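Local coordinates for protein AlyGC (Glaciecola chathamensis, PDB 5GKD) that probably cleaves the polysaccharide alginate by lyase chemistry, as a calcium-containing member of polysaccharide lyase family 6, at residues A[11-24]-A[37-50]. Sequence-based numbering, arbitrary orientation.
Sequences YDQALKKAKPGDDI and LFEAKGNENKPITL
Y11 reaches from helix 11-17 with CG anti to its own N (chi1 165°), which carries the phenol to strand 37-41, where OH donates to L37 O at 2.7 Å. The carbonyl lies at the ring's edge, yet the hydroxyl stands above the carbonyl plane. Y11 CE1 also lies against L50 CG (4.2 Å). A phenylalanine here would probably keep the ring packing beside L50 but leave L37 O without this donor. One turn on, L15 sets CD1 against A40 CB and, obliquely, the F38 ring at CD1 (3.9 Å), while L50 CB of the same segment as F38 lies over the centre of one ring face. After the helix, A18 CB meets I48 CG2, and P20 lies along the loop 42-47, its CB 3.3 Å from K46 O. G21 N donates to P47 O at 3.0 Å. Strands 23-24 and 48-50 then pair in parallel through T49 N to D22 O (3.1 Å) and I24 N to T49 O (2.7 Å). D23 and T49 point the same way, side by side, with a water 2.9 Å from both D23 OD1 and T49 OG1; D23 OD2 forms a salt bridge with R51. The helix thus covers the N-terminal end of the parallel beta-helix, with strand 23-26 between strands 2-5 and 48-52.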
loop_
_atom_site.group_PDB
_atom_site.type_symbol
_atom_site.label_atom_id
_atom_site.label_comp_id
_atom_site.label_asym_id
_atom_site.label_seq_id
_atom_site.Cartn_x
_atom_site.Cartn_y
_atom_site.Cartn_z
ATOM N N TYR A 11 8.129 -33.817 -20.886
ATOM C CA TYR A 11 9.114 -32.898 -21.428
ATOM C C TYR A 11 10.509 -33.218 -20.907
ATOM O O TYR A 11 11.464 -33.285 -21.681
ATOM C CB TYR A 11 8.739 -31.456 -21.104
ATOM C CG TYR A 11 9.908 -30.531 -21.330
ATOM C CD1 TYR A 11 10.174 -30.014 -22.587
ATOM C CD2 TYR A 11 10.755 -30.198 -20.293
ATOM C CE1 TYR A 11 11.239 -29.178 -22.798
ATOM C CE2 TYR A 11 11.826 -29.381 -20.495
ATOM C CZ TYR A 11 12.061 -28.865 -21.746
ATOM O OH TYR A 11 13.141 -28.044 -21.911
ATOM N N ASP A 12 10.650 -33.396 -19.592
ATOM C CA ASP A 12 11.953 -33.746 -19.033
ATOM C C ASP A 12 12.536 -34.968 -19.722
ATOM O O ASP A 12 13.730 -35.005 -20.041
ATOM C CB ASP A 12 11.850 -34.023 -17.524
ATOM C CG ASP A 12 11.544 -32.775 -16.703
ATOM O OD1 ASP A 12 11.858 -31.649 -17.149
ATOM O OD2 ASP A 12 10.994 -32.933 -15.598
ATOM N N GLN A 13 11.702 -35.987 -19.945
ATOM C CA GLN A 13 12.208 -37.237 -20.494
ATOM C C GLN A 13 12.553 -37.085 -21.965
ATOM O O GLN A 13 13.559 -37.630 -22.424
ATOM C CB GLN A 13 11.199 -38.367 -20.267
ATOM C CG GLN A 13 11.098 -38.799 -18.795
ATOM C CD GLN A 13 9.651 -38.965 -18.265
ATOM O OE1 GLN A 13 8.741 -39.384 -18.979
ATOM N NE2 GLN A 13 9.463 -38.637 -17.005
ATOM N N ALA A 14 11.752 -36.328 -22.715
ATOM C CA ALA A 14 12.109 -36.062 -24.103
ATOM C C ALA A 14 13.421 -35.287 -24.197
ATOM O O ALA A 14 14.265 -35.598 -25.040
ATOM C CB ALA A 14 10.991 -35.299 -24.808
ATOM N N LEU A 15 13.612 -34.282 -23.332
ATOM C CA LEU A 15 14.840 -33.492 -23.368
ATOM C C LEU A 15 16.061 -34.370 -23.137
ATOM O O LEU A 15 17.103 -34.166 -23.757
ATOM C CB LEU A 15 14.789 -32.373 -22.324
ATOM C CG LEU A 15 15.998 -31.426 -22.287
ATOM C CD1 LEU A 15 16.051 -30.597 -23.551
ATOM C CD2 LEU A 15 16.010 -30.526 -21.057
ATOM N N LYS A 16 15.945 -35.356 -22.249
ATOM C CA LYS A 16 17.059 -36.256 -21.982
ATOM C C LYS A 16 17.434 -37.057 -23.224
ATOM O O LYS A 16 18.616 -37.300 -23.474
ATOM C CB LYS A 16 16.700 -37.189 -20.825
ATOM C CG LYS A 16 17.878 -37.922 -20.231
ATOM C CD LYS A 16 17.459 -38.709 -19.004
ATOM C CE LYS A 16 18.653 -39.422 -18.381
ATOM N NZ LYS A 16 18.286 -40.108 -17.111
ATOM N N LYS A 17 16.439 -37.451 -24.019
ATOM C CA LYS A 17 16.626 -38.264 -25.214
ATOM C C LYS A 17 16.968 -37.459 -26.460
ATOM O O LYS A 17 17.421 -38.042 -27.447
ATOM C CB LYS A 17 15.346 -39.042 -25.521
ATOM C CG LYS A 17 15.108 -40.264 -24.674
ATOM C CD LYS A 17 13.664 -40.712 -24.842
ATOM C CE LYS A 17 13.298 -40.884 -26.312
ATOM N NZ LYS A 17 14.373 -41.506 -27.135
ATOM N N ALA A 18 16.723 -36.153 -26.459
ATOM C CA ALA A 18 16.756 -35.391 -27.701
ATOM C C ALA A 18 18.170 -35.348 -28.274
ATOM O O ALA A 18 19.146 -35.168 -27.554
ATOM C CB ALA A 18 16.230 -33.978 -27.463
ATOM N N LYS A 19 18.271 -35.531 -29.579
ATOM C CA LYS A 19 19.526 -35.478 -30.306
ATOM C C LYS A 19 19.494 -34.343 -31.313
ATOM O O LYS A 19 18.415 -33.881 -31.705
ATOM C CB LYS A 19 19.805 -36.803 -31.030
ATOM C CG LYS A 19 20.545 -37.816 -30.173
ATOM C CD LYS A 19 19.598 -38.718 -29.457
ATOM C CE LYS A 19 20.310 -39.800 -28.630
ATOM N NZ LYS A 19 21.013 -39.302 -27.413
ATOM N N PRO A 20 20.654 -33.872 -31.763
ATOM C CA PRO A 20 20.685 -32.896 -32.852
ATOM C C PRO A 20 19.772 -33.297 -34.003
ATOM O O PRO A 20 19.806 -34.426 -34.487
ATOM C CB PRO A 20 22.159 -32.886 -33.255
ATOM C CG PRO A 20 22.877 -33.175 -31.980
ATOM C CD PRO A 20 22.011 -34.199 -31.284
ATOM N N GLY A 21 18.919 -32.366 -34.417
ATOM C CA GLY A 21 17.909 -32.623 -35.419
ATOM C C GLY A 21 16.536 -32.964 -34.877
ATOM O O GLY A 21 15.577 -32.990 -35.651
ATOM N N ASP A 22 16.407 -33.241 -33.586
ATOM C CA ASP A 22 15.098 -33.569 -33.043
ATOM C C ASP A 22 14.320 -32.313 -32.665
ATOM O O ASP A 22 14.900 -31.270 -32.345
ATOM C CB ASP A 22 15.230 -34.474 -31.822
ATOM C CG ASP A 22 15.770 -35.859 -32.167
ATOM O OD1 ASP A 22 15.673 -36.310 -33.327
ATOM O OD2 ASP A 22 16.289 -36.498 -31.252
ATOM N N ASP A 23 12.989 -32.429 -32.726
ATOM C CA ASP A 23 12.040 -31.413 -32.269
ATOM C C ASP A 23 11.279 -31.950 -31.060
ATOM O O ASP A 23 10.655 -33.012 -31.137
ATOM C CB ASP A 23 11.037 -31.042 -33.367
ATOM C CG ASP A 23 11.677 -30.334 -34.539
ATOM O OD1 ASP A 23 12.893 -30.515 -34.749
ATOM O OD2 ASP A 23 10.966 -29.593 -35.251
ATOM N N ILE A 24 11.330 -31.224 -29.953
ATOM C CA ILE A 24 10.472 -31.487 -28.809
ATOM C C ILE A 24 9.220 -30.641 -28.994
ATOM O O ILE A 24 9.309 -29.422 -29.153
ATOM C CB ILE A 24 11.184 -31.156 -27.492
ATOM C CG1 ILE A 24 12.455 -31.995 -27.366
ATOM C CG2 ILE A 24 10.235 -31.361 -26.311
ATOM C CD1 ILE A 24 13.298 -31.674 -26.179
ATOM N N LEU A 37 13.124 -25.181 -18.747
ATOM C CA LEU A 37 14.573 -25.110 -18.889
ATOM C C LEU A 37 14.928 -25.954 -20.102
ATOM O O LEU A 37 14.871 -27.188 -20.046
ATOM C CB LEU A 37 15.304 -25.591 -17.635
ATOM C CG LEU A 37 16.837 -25.700 -17.727
ATOM C CD1 LEU A 37 17.441 -24.392 -18.196
ATOM C CD2 LEU A 37 17.463 -26.132 -16.398
ATOM N N PHE A 38 15.253 -25.279 -21.204
ATOM C CA PHE A 38 15.592 -25.905 -22.476
ATOM C C PHE A 38 17.109 -25.911 -22.561
ATOM O O PHE A 38 17.726 -24.970 -23.054
ATOM C CB PHE A 38 14.970 -25.144 -23.637
ATOM C CG PHE A 38 15.118 -25.833 -24.966
ATOM C CD1 PHE A 38 15.021 -27.204 -25.068
ATOM C CD2 PHE A 38 15.327 -25.106 -26.109
ATOM C CE1 PHE A 38 15.148 -27.819 -26.296
ATOM C CE2 PHE A 38 15.443 -25.723 -27.339
ATOM C CZ PHE A 38 15.361 -27.067 -27.434
ATOM N N GLU A 39 17.711 -26.983 -22.066
ATOM C CA GLU A 39 19.158 -27.096 -21.945
ATOM C C GLU A 39 19.578 -28.328 -22.720
ATOM O O GLU A 39 19.296 -29.460 -22.300
ATOM C CB GLU A 39 19.594 -27.181 -20.480
ATOM C CG GLU A 39 21.075 -27.493 -20.316
ATOM C CD GLU A 39 21.570 -27.249 -18.918
ATOM O OE1 GLU A 39 22.747 -26.867 -18.768
ATOM O OE2 GLU A 39 20.783 -27.447 -17.970
ATOM N N ALA A 40 20.232 -28.093 -23.849
ATOM C CA ALA A 40 20.598 -29.132 -24.789
ATOM C C ALA A 40 21.720 -28.599 -25.669
ATOM O O ALA A 40 22.109 -27.432 -25.590
ATOM C CB ALA A 40 19.393 -29.563 -25.628
ATOM N N LYS A 41 22.235 -29.470 -26.524
ATOM C CA LYS A 41 23.317 -29.098 -27.425
ATOM C C LYS A 41 22.976 -29.634 -28.803
ATOM O O LYS A 41 23.180 -30.812 -29.098
ATOM C CB LYS A 41 24.653 -29.625 -26.943
ATOM C CG LYS A 41 25.043 -29.067 -25.587
ATOM C CD LYS A 41 26.204 -28.054 -25.648
ATOM C CE LYS A 41 26.608 -27.536 -24.287
ATOM N NZ LYS A 41 26.969 -28.610 -23.337
ATOM N N GLY A 42 22.424 -28.774 -29.632
ATOM C CA GLY A 42 22.278 -29.088 -31.028
ATOM C C GLY A 42 23.589 -28.942 -31.769
ATOM O O GLY A 42 24.670 -28.775 -31.203
ATOM N N ASN A 43 23.448 -28.953 -33.082
ATOM C CA ASN A 43 24.503 -29.009 -34.071
ATOM C C ASN A 43 24.351 -27.815 -34.989
ATOM O O ASN A 43 23.231 -27.411 -35.290
ATOM C CB ASN A 43 24.329 -30.273 -34.928
ATOM C CG ASN A 43 25.576 -30.967 -35.190
ATOM O OD1 ASN A 43 26.146 -31.560 -34.342
ATOM N ND2 ASN A 43 26.021 -30.950 -36.383
ATOM N N GLU A 44 25.466 -27.312 -35.513
ATOM C CA GLU A 44 25.370 -26.262 -36.522
ATOM C C GLU A 44 24.470 -26.679 -37.684
ATOM O O GLU A 44 23.656 -25.888 -38.164
ATOM C CB GLU A 44 26.765 -25.876 -37.017
ATOM C CG GLU A 44 26.772 -24.625 -37.881
ATOM C CD GLU A 44 28.181 -24.167 -38.240
ATOM O OE1 GLU A 44 29.123 -24.469 -37.473
ATOM O OE2 GLU A 44 28.344 -23.500 -39.288
ATOM N N ASN A 45 24.574 -27.921 -38.134
ATOM C CA ASN A 45 23.671 -28.393 -39.184
ATOM C C ASN A 45 22.343 -28.927 -38.649
ATOM O O ASN A 45 21.356 -28.960 -39.391
ATOM C CB ASN A 45 24.347 -29.491 -40.017
ATOM C CG ASN A 45 25.599 -29.000 -40.731
ATOM O OD1 ASN A 45 25.560 -28.024 -41.489
ATOM N ND2 ASN A 45 26.725 -29.669 -40.477
ATOM N N LYS A 46 22.298 -29.375 -37.396
ATOM C CA LYS A 46 21.121 -30.037 -36.840
ATOM C C LYS A 46 20.837 -29.425 -35.480
ATOM O O LYS A 46 21.375 -29.875 -34.462
ATOM C CB LYS A 46 21.334 -31.544 -36.725
ATOM C CG LYS A 46 21.896 -32.191 -37.975
ATOM C CD LYS A 46 21.287 -33.551 -38.182
ATOM C CE LYS A 46 22.294 -34.508 -38.744
ATOM N NZ LYS A 46 21.886 -35.916 -38.457
ATOM N N PRO A 47 20.016 -28.392 -35.419
ATOM C CA PRO A 47 19.661 -27.803 -34.130
ATOM C C PRO A 47 18.651 -28.672 -33.390
ATOM O O PRO A 47 18.007 -29.547 -33.960
ATOM C CB PRO A 47 19.047 -26.463 -34.533
ATOM C CG PRO A 47 18.386 -26.774 -35.827
ATOM C CD PRO A 47 19.314 -27.733 -36.534
ATOM N N ILE A 48 18.524 -28.422 -32.095
ATOM C CA ILE A 48 17.471 -29.044 -31.292
ATOM C C ILE A 48 16.391 -28.004 -31.042
ATOM O O ILE A 48 16.685 -26.895 -30.583
ATOM C CB ILE A 48 18.018 -29.602 -29.974
ATOM C CG1 ILE A 48 19.159 -30.576 -30.253
ATOM C CG2 ILE A 48 16.921 -30.309 -29.205
ATOM C CD1 ILE A 48 19.836 -31.052 -28.999
ATOM N N THR A 49 15.152 -28.351 -31.361
ATOM C CA THR A 49 14.046 -27.409 -31.398
ATOM C C THR A 49 13.027 -27.753 -30.315
ATOM O O THR A 49 12.731 -28.928 -30.077
ATOM C CB THR A 49 13.388 -27.430 -32.786
ATOM O OG1 THR A 49 14.347 -27.042 -33.777
ATOM C CG2 THR A 49 12.192 -26.504 -32.857
ATOM N N LEU A 50 12.528 -26.728 -29.640
ATOM C CA LEU A 50 11.353 -26.787 -28.769
ATOM C C LEU A 50 10.275 -25.931 -29.409
ATOM O O LEU A 50 10.492 -24.733 -29.608
ATOM C CB LEU A 50 11.673 -26.238 -27.382
ATOM C CG LEU A 50 10.910 -26.604 -26.104
ATOM C CD1 LEU A 50 10.753 -25.419 -25.187
ATOM C CD2 LEU A 50 9.605 -27.381 -26.283
HETATM O O HOH W 1 15.620 -29.427 -34.701
#